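Local coordinates for protein AlyGC (Glaciecola chathamensis, PDB 5GKD) that probably degrades alginate by beta-elimination, as a calcium-binding alginate lyase of polysaccharide lyase family 6, at residues H164-N169 with E202-D207; R105-V110 with R134-H139; N223-N228 with E248-F253. One frame throughout, in Å; residues are numbered along the deposited sequence.

Contact 1: residues H164-N169 with E202-D207; sequences HRIDHN and ENNYFD
Arg-165 stretches out to Glu-202 with its CG anti to the backbone N and offers one guanidinium edge to a single oxygen: NE and NH2 of Arg-165 each lie 2.9 Å from OE1 of Glu-202. The carboxylate is turned 75° from the guanidinium plane and both hydrogen bonds are bent and weak, so charge probably carries much of this salt bridge. Asp-167 comes in over a face of the same guanidinium, where it is attracted by charge without an N-H aimed at it; its OD1 also pairs with Arg-134. OD2, which lies over that face, also uses its anti lone pair for a nearly straight bond, 2.6 Å long, from ND1 of His-168. That in-plane bond helps set the rotation of the imidazole, and CB of Asn-203 lies over the ring in a CH-pi contact, 4.0 Å from its centroid. Beyond them Asn-169 and Asn-204 run side by side with amides only 3° apart, as rungs of an asparagine ladder. Asn-204 suits the turn because its amide both gives and takes: OD1 accepts N and ND2 of Asn-169 from opposite faces, while ND2 of Asn-204 lies 3.0 Å from O of Ile-166. The two segments belong to successive coils of a parallel beta-helix. Strand 134-141 flanks them on one side, bonded to Asn-169 through Phe-135 and Asn-138; strand 224-231 flanks the other through Asn-228, and Ile-166 packs on strand 150-152.

Contact 2: residues R105-V110 with R134-H139; sequences RVTQVV and RFDHNH
Arg-105 and Arg-134 lie on neighbouring strands of two successive coils of a parallel beta-helix, their guanidinium groups stacked flat, centres 4.1 Å apart and planes at 7°. The negative charge of Asp-136 probably offsets the closeness of the two like charges. Arg-105, its chain straight from CG to NE, grips it side-on, NE lying 2.8 Å from OD1 and NH1 2.9 Å from OD2 of Asp-136, both on the syn side. The carboxylate also lies over one face of the Arg-134 guanidinium, held by charge with no N-H aimed at it; Arg-134 NE has a second partner in Asp-167. Val-106 turns to the other face of the sheet, where its CB packs 3.9 Å from CD1 of Phe-135; its carbonyl O accepts both N of Asp-136 and ND2 of Asn-138. The short hydroxyl-bearing branch of Thr-107 fits beside Asp-136, with OG1 2.8 Å from OD2, though the carbonyl O of Asp-136 competes for its proton. The anti lone pair of that OD2 also takes ND1 of His-137. Gln-108, left-handed in its backbone, turns the corner, its N making weak bonds to O of Asp-136 and O of His-137, and its OE1 reaches Trp-426. Val-109 then meets the asparagine of the turn: its N lies 2.8 Å from OD1 of Asn-138, in the carbonyl plane. Parallel pairing resumes at Val-110, whose branches lie alongside His-139; CG2 of Val-110 comes 3.9 Å from CB of His-139.

Contact 3: residues N223-N228 with E248-F253; sequences NSIRNN and ENNVFF
Asn-250 docks its amide against Ile-225 and Asn-228 at a corner shared by two coils of the parallel beta-helix, a rung of the asparagine ladder known from pectate-lyase-like folds. With CG anti to its carbonyl carbon, chi1 -60°, the side chain lies along the corner and both ends of the amide are used. ND2 of Asn-250 is 3.0 Å from O of Ile-225 and stands above that carbonyl's plane, while the backbone N of Glu-248 reaches the same oxygen from the opposite face. OD1 of Asn-250 takes two donors, N and ND2 of Asn-228. Asn-228 matches it in both side-chain torsions, which leaves the two amides nearly coplanar; its own OD1 goes on to ND2 of Asn-204 in the preceding coil, and its ND2 to O of Val-201.

The residues just before them, Asn-227 and Asn-249, have left-handed backbones, a conformation asparagine tolerates well. Their side chains point the same way, but the amides are turned 81° apart, so ND2 of Asn-249 can approach OD1 of Asn-227 at 3.0 Å with that oxygen in the amide plane of Asn-249. OD1 of Asn-249 is bound to ND2 of Asn-274 in the next coil.

Arg-226 and Glu-248 also run alongside, touching through aliphatic stems, CB of Arg-226 being 3.9 Å from CG of Glu-248. Arg-226 is bent at chi3, -32°, and its NE stays 4.0 Å from OE1 of Glu-248, a favourable charge pairing longer than a salt bridge; NH1 makes a long, weak pair with Glu-202. Past the corner N of Val-251 hydrogen-bonds O of Asn-228 at 2.9 Å.

How the contacts relate
Followed from the N terminus, contact 2 closes first, joining strands 105-112 and 134-141 round one coil that includes strand 124-128. Contact 1 comes next and closes the coil from 165-167 to 200-207, whose intervening chain carries the calcium ligands Asn-180 and Glu-183. Contact 3, the last of the three, closes the coil between 224-231 and 246-253, with the carbonate-binding Arg-240 in its loop. The three stand in series, with no nesting or crossing. Contact 1 touches both others: Asn-169 joins it to contact 2 and Asn-204 to contact 3, while contacts 2 and 3 remain about 9 Å apart at their nearest atoms. Together they run the asparagine ladder up one corner of the beta-helix.

Contact 1: residues H164-N169 with E202-D207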
loop_
_atom_site.group_PDB
_atom_site.type_symbol
_atom_site.label_atom_id
_atom_site.label_comp_id
_atom_site.label_asym_id
_atom_site.label_seq_id
_atom_site.Cartn_x
_atom_site.Cartn_y
_atom_site.Cartn_z
ATOM N N HIS A 164 -26.542 -9.313 -30.424
ATOM C CA HIS A 164 -26.621 -9.905 -29.097
ATOM C C HIS A 164 -27.869 -9.406 -28.386
ATOM O O HIS A 164 -28.315 -8.277 -28.596
ATOM C CB HIS A 164 -25.382 -9.552 -28.259
ATOM C CG HIS A 164 -24.112 -10.202 -28.721
ATOM N ND1 HIS A 164 -24.059 -11.491 -29.198
ATOM C CD2 HIS A 164 -22.841 -9.735 -28.761
ATOM C CE1 HIS A 164 -22.810 -11.795 -29.508
ATOM N NE2 HIS A 164 -22.054 -10.738 -29.270
ATOM N N ARG A 165 -28.440 -10.258 -27.544
ATOM C CA ARG A 165 -29.634 -9.927 -26.781
ATOM C C ARG A 165 -29.338 -10.025 -25.284
ATOM O O ARG A 165 -28.914 -11.080 -24.795
ATOM C CB ARG A 165 -30.791 -10.843 -27.170
ATOM C CG ARG A 165 -32.063 -10.524 -26.418
ATOM C CD ARG A 165 -33.249 -11.413 -26.809
ATOM N NE ARG A 165 -34.407 -11.053 -26.001
ATOM C CZ ARG A 165 -35.463 -11.828 -25.792
ATOM N NH1 ARG A 165 -35.534 -13.037 -26.338
ATOM N NH2 ARG A 165 -36.445 -11.383 -25.026
ATOM N N ILE A 166 -29.563 -8.928 -24.563
ATOM C CA ILE A 166 -29.301 -8.841 -23.130
ATOM C C ILE A 166 -30.606 -8.446 -22.454
ATOM O O ILE A 166 -31.024 -7.286 -22.535
ATOM C CB ILE A 166 -28.176 -7.845 -22.821
ATOM C CG1 ILE A 166 -26.904 -8.250 -23.578
ATOM C CG2 ILE A 166 -27.973 -7.712 -21.304
ATOM C CD1 ILE A 166 -25.832 -7.181 -23.647
ATOM N N ASP A 167 -31.271 -9.404 -21.808
ATOM C CA ASP A 167 -32.653 -9.166 -21.429
ATOM C C ASP A 167 -32.981 -9.824 -20.103
ATOM O O ASP A 167 -32.412 -10.853 -19.745
ATOM C CB ASP A 167 -33.626 -9.668 -22.508
ATOM C CG ASP A 167 -33.614 -11.176 -22.656
ATOM O OD1 ASP A 167 -32.750 -11.682 -23.380
ATOM O OD2 ASP A 167 -34.468 -11.859 -22.053
ATOM N N HIS A 168 -33.920 -9.206 -19.383
ATOM C CA HIS A 168 -34.486 -9.765 -18.156
ATOM C C HIS A 168 -33.432 -10.062 -17.101
ATOM O O HIS A 168 -33.600 -10.974 -16.298
ATOM C CB HIS A 168 -35.286 -11.035 -18.453
ATOM C CG HIS A 168 -36.491 -10.800 -19.298
ATOM N ND1 HIS A 168 -36.481 -10.956 -20.668
ATOM C CD2 HIS A 168 -37.741 -10.398 -18.972
ATOM C CE1 HIS A 168 -37.679 -10.675 -21.145
ATOM N NE2 HIS A 168 -38.458 -10.330 -20.136
ATOM N N ASN A 169 -32.338 -9.319 -17.084
ATOM C CA ASN A 169 -31.316 -9.518 -16.071
ATOM C C ASN A 169 -31.577 -8.613 -14.876
ATOM O O ASN A 169 -32.143 -7.518 -15.005
ATOM C CB ASN A 169 -29.932 -9.241 -16.638
ATOM C CG ASN A 169 -29.563 -10.213 -17.738
ATOM O OD1 ASN A 169 -29.378 -11.397 -17.477
ATOM N ND2 ASN A 169 -29.461 -9.721 -18.969
ATOM N N GLU A 202 -32.759 -5.008 -23.342
ATOM C CA GLU A 202 -34.182 -4.832 -23.083
ATOM C C GLU A 202 -34.637 -5.528 -21.808
ATOM O O GLU A 202 -34.172 -6.614 -21.466
ATOM C CB GLU A 202 -35.010 -5.348 -24.258
ATOM C CG GLU A 202 -34.767 -6.796 -24.569
ATOM C CD GLU A 202 -35.763 -7.333 -25.538
ATOM O OE1 GLU A 202 -35.874 -8.570 -25.649
ATOM O OE2 GLU A 202 -36.439 -6.507 -26.189
ATOM N N ASN A 203 -35.588 -4.901 -21.129
ATOM C CA ASN A 203 -36.281 -5.507 -19.991
ATOM C C ASN A 203 -35.333 -5.937 -18.878
ATOM O O ASN A 203 -35.589 -6.918 -18.179
ATOM C CB ASN A 203 -37.150 -6.684 -20.440
ATOM C CG ASN A 203 -38.414 -6.223 -21.147
ATOM O OD1 ASN A 203 -38.622 -6.500 -22.323
ATOM N ND2 ASN A 203 -39.242 -5.474 -20.437
ATOM N N ASN A 204 -34.250 -5.203 -18.677
ATOM C CA ASN A 204 -33.399 -5.411 -17.519
ATOM C C ASN A 204 -33.785 -4.444 -16.407
ATOM O O ASN A 204 -34.366 -3.387 -16.644
ATOM C CB ASN A 204 -31.926 -5.227 -17.874
ATOM C CG ASN A 204 -31.521 -6.059 -19.047
ATOM O OD1 ASN A 204 -31.247 -7.254 -18.905
ATOM N ND2 ASN A 204 -31.494 -5.446 -20.222
ATOM N N TYR A 205 -33.440 -4.824 -15.189
ATOM C CA TYR A 205 -33.702 -4.032 -13.999
ATOM C C TYR A 205 -32.356 -3.656 -13.400
ATOM O O TYR A 205 -31.571 -4.539 -13.024
ATOM C CB TYR A 205 -34.556 -4.825 -13.011
ATOM C CG TYR A 205 -35.241 -3.981 -11.982
ATOM C CD1 TYR A 205 -34.576 -3.590 -10.844
ATOM C CD2 TYR A 205 -36.560 -3.556 -12.157
ATOM C CE1 TYR A 205 -35.180 -2.825 -9.901
ATOM C CE2 TYR A 205 -37.183 -2.789 -11.211
ATOM C CZ TYR A 205 -36.483 -2.419 -10.084
ATOM O OH TYR A 205 -37.047 -1.631 -9.116
ATOM N N PHE A 206 -32.077 -2.361 -13.354
ATOM C CA PHE A 206 -30.867 -1.821 -12.755
ATOM C C PHE A 206 -31.232 -1.232 -11.389
ATOM O O PHE A 206 -31.866 -0.171 -11.302
ATOM C CB PHE A 206 -30.238 -0.762 -13.651
ATOM C CG PHE A 206 -29.797 -1.268 -14.997
ATOM C CD1 PHE A 206 -30.706 -1.434 -16.018
ATOM C CD2 PHE A 206 -28.461 -1.556 -15.244
ATOM C CE1 PHE A 206 -30.300 -1.888 -17.280
ATOM C CE2 PHE A 206 -28.057 -2.003 -16.507
ATOM C CZ PHE A 206 -28.975 -2.172 -17.515
ATOM N N ASP A 207 -30.834 -1.922 -10.342
ATOM C CA ASP A 207 -31.225 -1.643 -8.958
ATOM C C ASP A 207 -30.001 -1.081 -8.235
ATOM O O ASP A 207 -29.075 -1.828 -7.910
ATOM C CB ASP A 207 -31.734 -2.926 -8.305
ATOM C CG ASP A 207 -32.189 -2.734 -6.855
ATOM O OD1 ASP A 207 -32.602 -1.616 -6.465
ATOM O OD2 ASP A 207 -32.162 -3.728 -6.113
#

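Contact 2: residues R105-V110 with R134-H139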
loop_
_atom_site.group_PDB
_atom_site.type_symbol
_atom_site.label_atom_id
_atom_site.label_comp_id
_atom_site.label_asym_id
_atom_site.label_seq_id
_atom_site.Cartn_x
_atom_site.Cartn_y
_atom_site.Cartn_z
ATOM N N ARG A 105 -25.993 -19.101 -25.196
ATOM C CA ARG A 105 -26.858 -18.460 -24.220
ATOM C C ARG A 105 -26.362 -18.745 -22.811
ATOM O O ARG A 105 -26.026 -19.886 -22.485
ATOM C CB ARG A 105 -28.289 -18.952 -24.402
ATOM C CG ARG A 105 -29.273 -18.398 -23.419
ATOM C CD ARG A 105 -30.658 -18.956 -23.684
ATOM N NE ARG A 105 -31.648 -18.413 -22.772
ATOM C CZ ARG A 105 -32.880 -18.890 -22.646
ATOM N NH1 ARG A 105 -33.733 -18.334 -21.796
ATOM N NH2 ARG A 105 -33.261 -19.913 -23.398
ATOM N N VAL A 106 -26.290 -17.704 -21.988
ATOM C CA VAL A 106 -26.055 -17.849 -20.559
ATOM C C VAL A 106 -27.298 -17.329 -19.861
ATOM O O VAL A 106 -27.652 -16.158 -20.019
ATOM C CB VAL A 106 -24.807 -17.082 -20.095
ATOM C CG1 VAL A 106 -24.683 -17.127 -18.569
ATOM C CG2 VAL A 106 -23.563 -17.614 -20.763
ATOM N N THR A 107 -27.964 -18.189 -19.102
ATOM C CA THR A 107 -29.241 -17.847 -18.499
ATOM C C THR A 107 -29.300 -18.418 -17.090
ATOM O O THR A 107 -28.774 -19.497 -16.827
ATOM C CB THR A 107 -30.432 -18.357 -19.337
ATOM O OG1 THR A 107 -31.673 -17.975 -18.726
ATOM C CG2 THR A 107 -30.386 -19.890 -19.498
ATOM N N GLN A 108 -29.895 -17.661 -16.176
ATOM C CA GLN A 108 -30.105 -18.130 -14.818
ATOM C C GLN A 108 -28.784 -18.473 -14.138
ATOM O O GLN A 108 -28.639 -19.518 -13.501
ATOM C CB GLN A 108 -31.066 -19.327 -14.794
ATOM C CG GLN A 108 -32.471 -19.013 -15.317
ATOM C CD GLN A 108 -33.495 -20.050 -14.883
ATOM O OE1 GLN A 108 -33.572 -20.382 -13.716
ATOM N NE2 GLN A 108 -34.278 -20.556 -15.823
ATOM N N VAL A 109 -27.806 -17.590 -14.267
ATOM C CA VAL A 109 -26.638 -17.725 -13.418
ATOM C C VAL A 109 -26.457 -16.466 -12.584
ATOM O O VAL A 109 -26.750 -15.341 -13.005
ATOM C CB VAL A 109 -25.338 -18.110 -14.168
ATOM C CG1 VAL A 109 -25.590 -18.584 -15.565
ATOM C CG2 VAL A 109 -24.259 -17.054 -14.067
ATOM N N VAL A 110 -25.993 -16.693 -11.360
ATOM C CA VAL A 110 -25.796 -15.673 -10.350
ATOM C C VAL A 110 -24.302 -15.415 -10.228
ATOM O O VAL A 110 -23.508 -16.360 -10.162
ATOM C CB VAL A 110 -26.369 -16.124 -8.994
ATOM C CG1 VAL A 110 -26.045 -15.117 -7.918
ATOM C CG2 VAL A 110 -27.865 -16.388 -9.080
ATOM N N ARG A 134 -26.942 -14.641 -26.265
ATOM C CA ARG A 134 -27.972 -14.140 -25.371
ATOM C C ARG A 134 -27.509 -14.269 -23.927
ATOM O O ARG A 134 -26.972 -15.306 -23.524
ATOM C CB ARG A 134 -29.294 -14.892 -25.566
ATOM C CG ARG A 134 -30.439 -14.293 -24.762
ATOM C CD ARG A 134 -31.770 -14.963 -25.073
ATOM N NE ARG A 134 -32.794 -14.513 -24.158
ATOM C CZ ARG A 134 -33.954 -15.123 -23.972
ATOM N NH1 ARG A 134 -34.236 -16.218 -24.660
ATOM N NH2 ARG A 134 -34.828 -14.639 -23.100
ATOM N N PHE A 135 -27.716 -13.210 -23.155
ATOM C CA PHE A 135 -27.431 -13.200 -21.725
ATOM C C PHE A 135 -28.698 -12.719 -21.012
ATOM O O PHE A 135 -28.993 -11.515 -21.001
ATOM C CB PHE A 135 -26.221 -12.313 -21.439
ATOM C CG PHE A 135 -25.784 -12.313 -20.011
ATOM C CD1 PHE A 135 -24.864 -13.249 -19.549
ATOM C CD2 PHE A 135 -26.255 -11.350 -19.132
ATOM C CE1 PHE A 135 -24.451 -13.246 -18.225
ATOM C CE2 PHE A 135 -25.833 -11.330 -17.820
ATOM C CZ PHE A 135 -24.933 -12.275 -17.366
ATOM N N ASP A 136 -29.443 -13.656 -20.415
ATOM C CA ASP A 136 -30.789 -13.374 -19.931
ATOM C C ASP A 136 -31.079 -14.045 -18.593
ATOM O O ASP A 136 -30.520 -15.093 -18.267
ATOM C CB ASP A 136 -31.839 -13.832 -20.946
ATOM C CG ASP A 136 -31.898 -15.340 -21.052
ATOM O OD1 ASP A 136 -31.088 -15.894 -21.805
ATOM O OD2 ASP A 136 -32.725 -15.977 -20.363
ATOM N N HIS A 137 -31.995 -13.427 -17.830
ATOM C CA HIS A 137 -32.454 -13.949 -16.541
ATOM C C HIS A 137 -31.279 -14.267 -15.615
ATOM O O HIS A 137 -31.300 -15.235 -14.857
ATOM C CB HIS A 137 -33.368 -15.174 -16.722
ATOM C CG HIS A 137 -34.658 -14.865 -17.436
ATOM N ND1 HIS A 137 -34.779 -14.895 -18.814
ATOM C CD2 HIS A 137 -35.874 -14.491 -16.962
ATOM C CE1 HIS A 137 -36.012 -14.563 -19.156
ATOM N NE2 HIS A 137 -36.696 -14.312 -18.054
ATOM N N ASN A 138 -30.251 -13.428 -15.654
ATOM C CA ASN A 138 -29.114 -13.575 -14.760
ATOM C C ASN A 138 -29.199 -12.563 -13.612
ATOM O O ASN A 138 -30.059 -11.673 -13.585
ATOM C CB ASN A 138 -27.804 -13.442 -15.547
ATOM C CG ASN A 138 -27.674 -14.503 -16.607
ATOM O OD1 ASN A 138 -27.626 -15.699 -16.301
ATOM N ND2 ASN A 138 -27.629 -14.084 -17.868
ATOM N N HIS A 139 -28.292 -12.721 -12.648
ATOM C CA HIS A 139 -28.363 -11.997 -11.375
ATOM C C HIS A 139 -26.932 -11.636 -10.974
ATOM O O HIS A 139 -26.185 -12.497 -10.492
ATOM C CB HIS A 139 -29.065 -12.869 -10.340
ATOM C CG HIS A 139 -29.131 -12.302 -8.956
ATOM N ND1 HIS A 139 -30.287 -12.333 -8.204
ATOM C CD2 HIS A 139 -28.178 -11.764 -8.156
ATOM C CE1 HIS A 139 -30.054 -11.805 -7.016
ATOM N NE2 HIS A 139 -28.779 -11.460 -6.958
#

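Contact 3: residues N223-N228 with E248-F253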
loop_
_atom_site.group_PDB
_atom_site.type_symbol
_atom_site.label_atom_id
_atom_site.label_comp_id
_atom_site.label_asym_id
_atom_site.label_seq_id
_atom_site.Cartn_x
_atom_site.Cartn_y
_atom_site.Cartn_z
ATOM N N ASN A 223 -27.324 0.424 -31.749
ATOM C CA ASN A 223 -27.828 -0.446 -30.709
ATOM C C ASN A 223 -29.215 0.018 -30.308
ATOM O O ASN A 223 -29.617 1.139 -30.595
ATOM C CB ASN A 223 -26.878 -0.445 -29.513
ATOM C CG ASN A 223 -25.491 -0.920 -29.889
ATOM O OD1 ASN A 223 -25.346 -1.904 -30.615
ATOM N ND2 ASN A 223 -24.463 -0.206 -29.425
ATOM N N SER A 224 -29.947 -0.861 -29.639
ATOM C CA SER A 224 -31.299 -0.564 -29.172
ATOM C C SER A 224 -31.377 -0.834 -27.672
ATOM O O SER A 224 -31.243 -1.980 -27.229
ATOM C CB SER A 224 -32.328 -1.386 -29.962
ATOM O OG SER A 224 -33.572 -1.411 -29.300
ATOM N N ILE A 225 -31.551 0.225 -26.892
ATOM C CA ILE A 225 -31.582 0.139 -25.432
ATOM C C ILE A 225 -32.979 0.545 -24.996
ATOM O O ILE A 225 -33.333 1.731 -25.055
ATOM C CB ILE A 225 -30.507 1.024 -24.786
ATOM C CG1 ILE A 225 -29.134 0.660 -25.352
ATOM C CG2 ILE A 225 -30.520 0.851 -23.284
ATOM C CD1 ILE A 225 -28.093 1.757 -25.192
ATOM N N ARG A 226 -33.783 -0.429 -24.574
ATOM C CA ARG A 226 -35.228 -0.275 -24.543
ATOM C C ARG A 226 -35.812 -0.981 -23.353
ATOM O O ARG A 226 -35.307 -2.026 -22.915
ATOM C CB ARG A 226 -35.872 -0.848 -25.795
ATOM C CG ARG A 226 -35.575 -2.349 -25.817
ATOM C CD ARG A 226 -35.859 -3.045 -27.098
ATOM N NE ARG A 226 -36.970 -2.457 -27.794
ATOM C CZ ARG A 226 -38.221 -2.769 -27.554
ATOM N NH1 ARG A 226 -38.543 -3.665 -26.622
ATOM N NH2 ARG A 226 -39.175 -2.188 -28.230
ATOM N N ASN A 227 -36.888 -0.415 -22.797
ATOM C CA ASN A 227 -37.747 -1.117 -21.858
ATOM C C ASN A 227 -37.011 -1.549 -20.597
ATOM O O ASN A 227 -37.400 -2.524 -19.959
ATOM C CB ASN A 227 -38.375 -2.346 -22.509
ATOM C CG ASN A 227 -39.395 -1.983 -23.552
ATOM O OD1 ASN A 227 -39.040 -1.611 -24.660
ATOM N ND2 ASN A 227 -40.670 -2.076 -23.201
ATOM N N ASN A 228 -35.975 -0.825 -20.205
ATOM C CA ASN A 228 -35.257 -1.112 -18.979
ATOM C C ASN A 228 -35.730 -0.197 -17.857
ATOM O O ASN A 228 -36.221 0.903 -18.100
ATOM C CB ASN A 228 -33.753 -0.942 -19.188
ATOM C CG ASN A 228 -33.245 -1.761 -20.340
ATOM O OD1 ASN A 228 -33.025 -2.974 -20.209
ATOM N ND2 ASN A 228 -33.077 -1.118 -21.492
ATOM N N GLU A 248 -35.271 3.966 -25.819
ATOM C CA GLU A 248 -36.720 4.002 -25.947
ATOM C C GLU A 248 -37.407 3.162 -24.871
ATOM O O GLU A 248 -36.890 2.131 -24.451
ATOM C CB GLU A 248 -37.054 3.578 -27.378
ATOM C CG GLU A 248 -37.530 2.193 -27.625
ATOM C CD GLU A 248 -37.852 1.986 -29.093
ATOM O OE1 GLU A 248 -37.250 1.092 -29.717
ATOM O OE2 GLU A 248 -38.672 2.751 -29.628
ATOM N N ASN A 249 -38.538 3.657 -24.370
ATOM C CA ASN A 249 -39.391 2.948 -23.410
ATOM C C ASN A 249 -38.710 2.658 -22.073
ATOM O O ASN A 249 -39.181 1.805 -21.321
ATOM C CB ASN A 249 -39.922 1.617 -23.967
ATOM C CG ASN A 249 -40.457 1.728 -25.373
ATOM O OD1 ASN A 249 -40.920 2.780 -25.806
ATOM N ND2 ASN A 249 -40.409 0.625 -26.096
ATOM N N ASN A 250 -37.623 3.336 -21.740
ATOM C CA ASN A 250 -36.984 3.125 -20.458
ATOM C C ASN A 250 -37.664 3.935 -19.363
ATOM O O ASN A 250 -38.301 4.959 -19.613
ATOM C CB ASN A 250 -35.506 3.502 -20.543
ATOM C CG ASN A 250 -34.773 2.673 -21.573
ATOM O OD1 ASN A 250 -34.509 1.492 -21.350
ATOM N ND2 ASN A 250 -34.478 3.270 -22.719
ATOM N N VAL A 251 -37.494 3.475 -18.132
ATOM C CA VAL A 251 -38.121 4.060 -16.956
ATOM C C VAL A 251 -37.065 4.271 -15.871
ATOM O O VAL A 251 -36.371 3.328 -15.484
ATOM C CB VAL A 251 -39.262 3.164 -16.432
ATOM C CG1 VAL A 251 -39.785 3.690 -15.104
ATOM C CG2 VAL A 251 -40.385 3.065 -17.450
ATOM N N PHE A 252 -36.983 5.496 -15.350
ATOM C CA PHE A 252 -36.012 5.889 -14.333
ATOM C C PHE A 252 -36.761 6.352 -13.088
ATOM O O PHE A 252 -37.400 7.415 -13.100
ATOM C CB PHE A 252 -35.116 7.023 -14.828
ATOM C CG PHE A 252 -34.265 6.685 -16.012
ATOM C CD1 PHE A 252 -34.808 6.591 -17.278
ATOM C CD2 PHE A 252 -32.901 6.537 -15.862
ATOM C CE1 PHE A 252 -34.000 6.312 -18.366
ATOM C CE2 PHE A 252 -32.087 6.253 -16.933
ATOM C CZ PHE A 252 -32.631 6.133 -18.186
ATOM N N PHE A 253 -36.684 5.577 -12.016
ATOM C CA PHE A 253 -37.289 5.955 -10.733
ATOM C C PHE A 253 -36.172 6.427 -9.820
ATOM O O PHE A 253 -35.536 5.626 -9.136
ATOM C CB PHE A 253 -38.044 4.796 -10.092
ATOM C CG PHE A 253 -39.297 4.410 -10.817
ATOM C CD1 PHE A 253 -40.275 5.349 -11.078
ATOM C CD2 PHE A 253 -39.502 3.114 -11.215
ATOM C CE1 PHE A 253 -41.423 4.990 -11.747
ATOM C CE2 PHE A 253 -40.658 2.750 -11.867
ATOM C CZ PHE A 253 -41.616 3.686 -12.131
#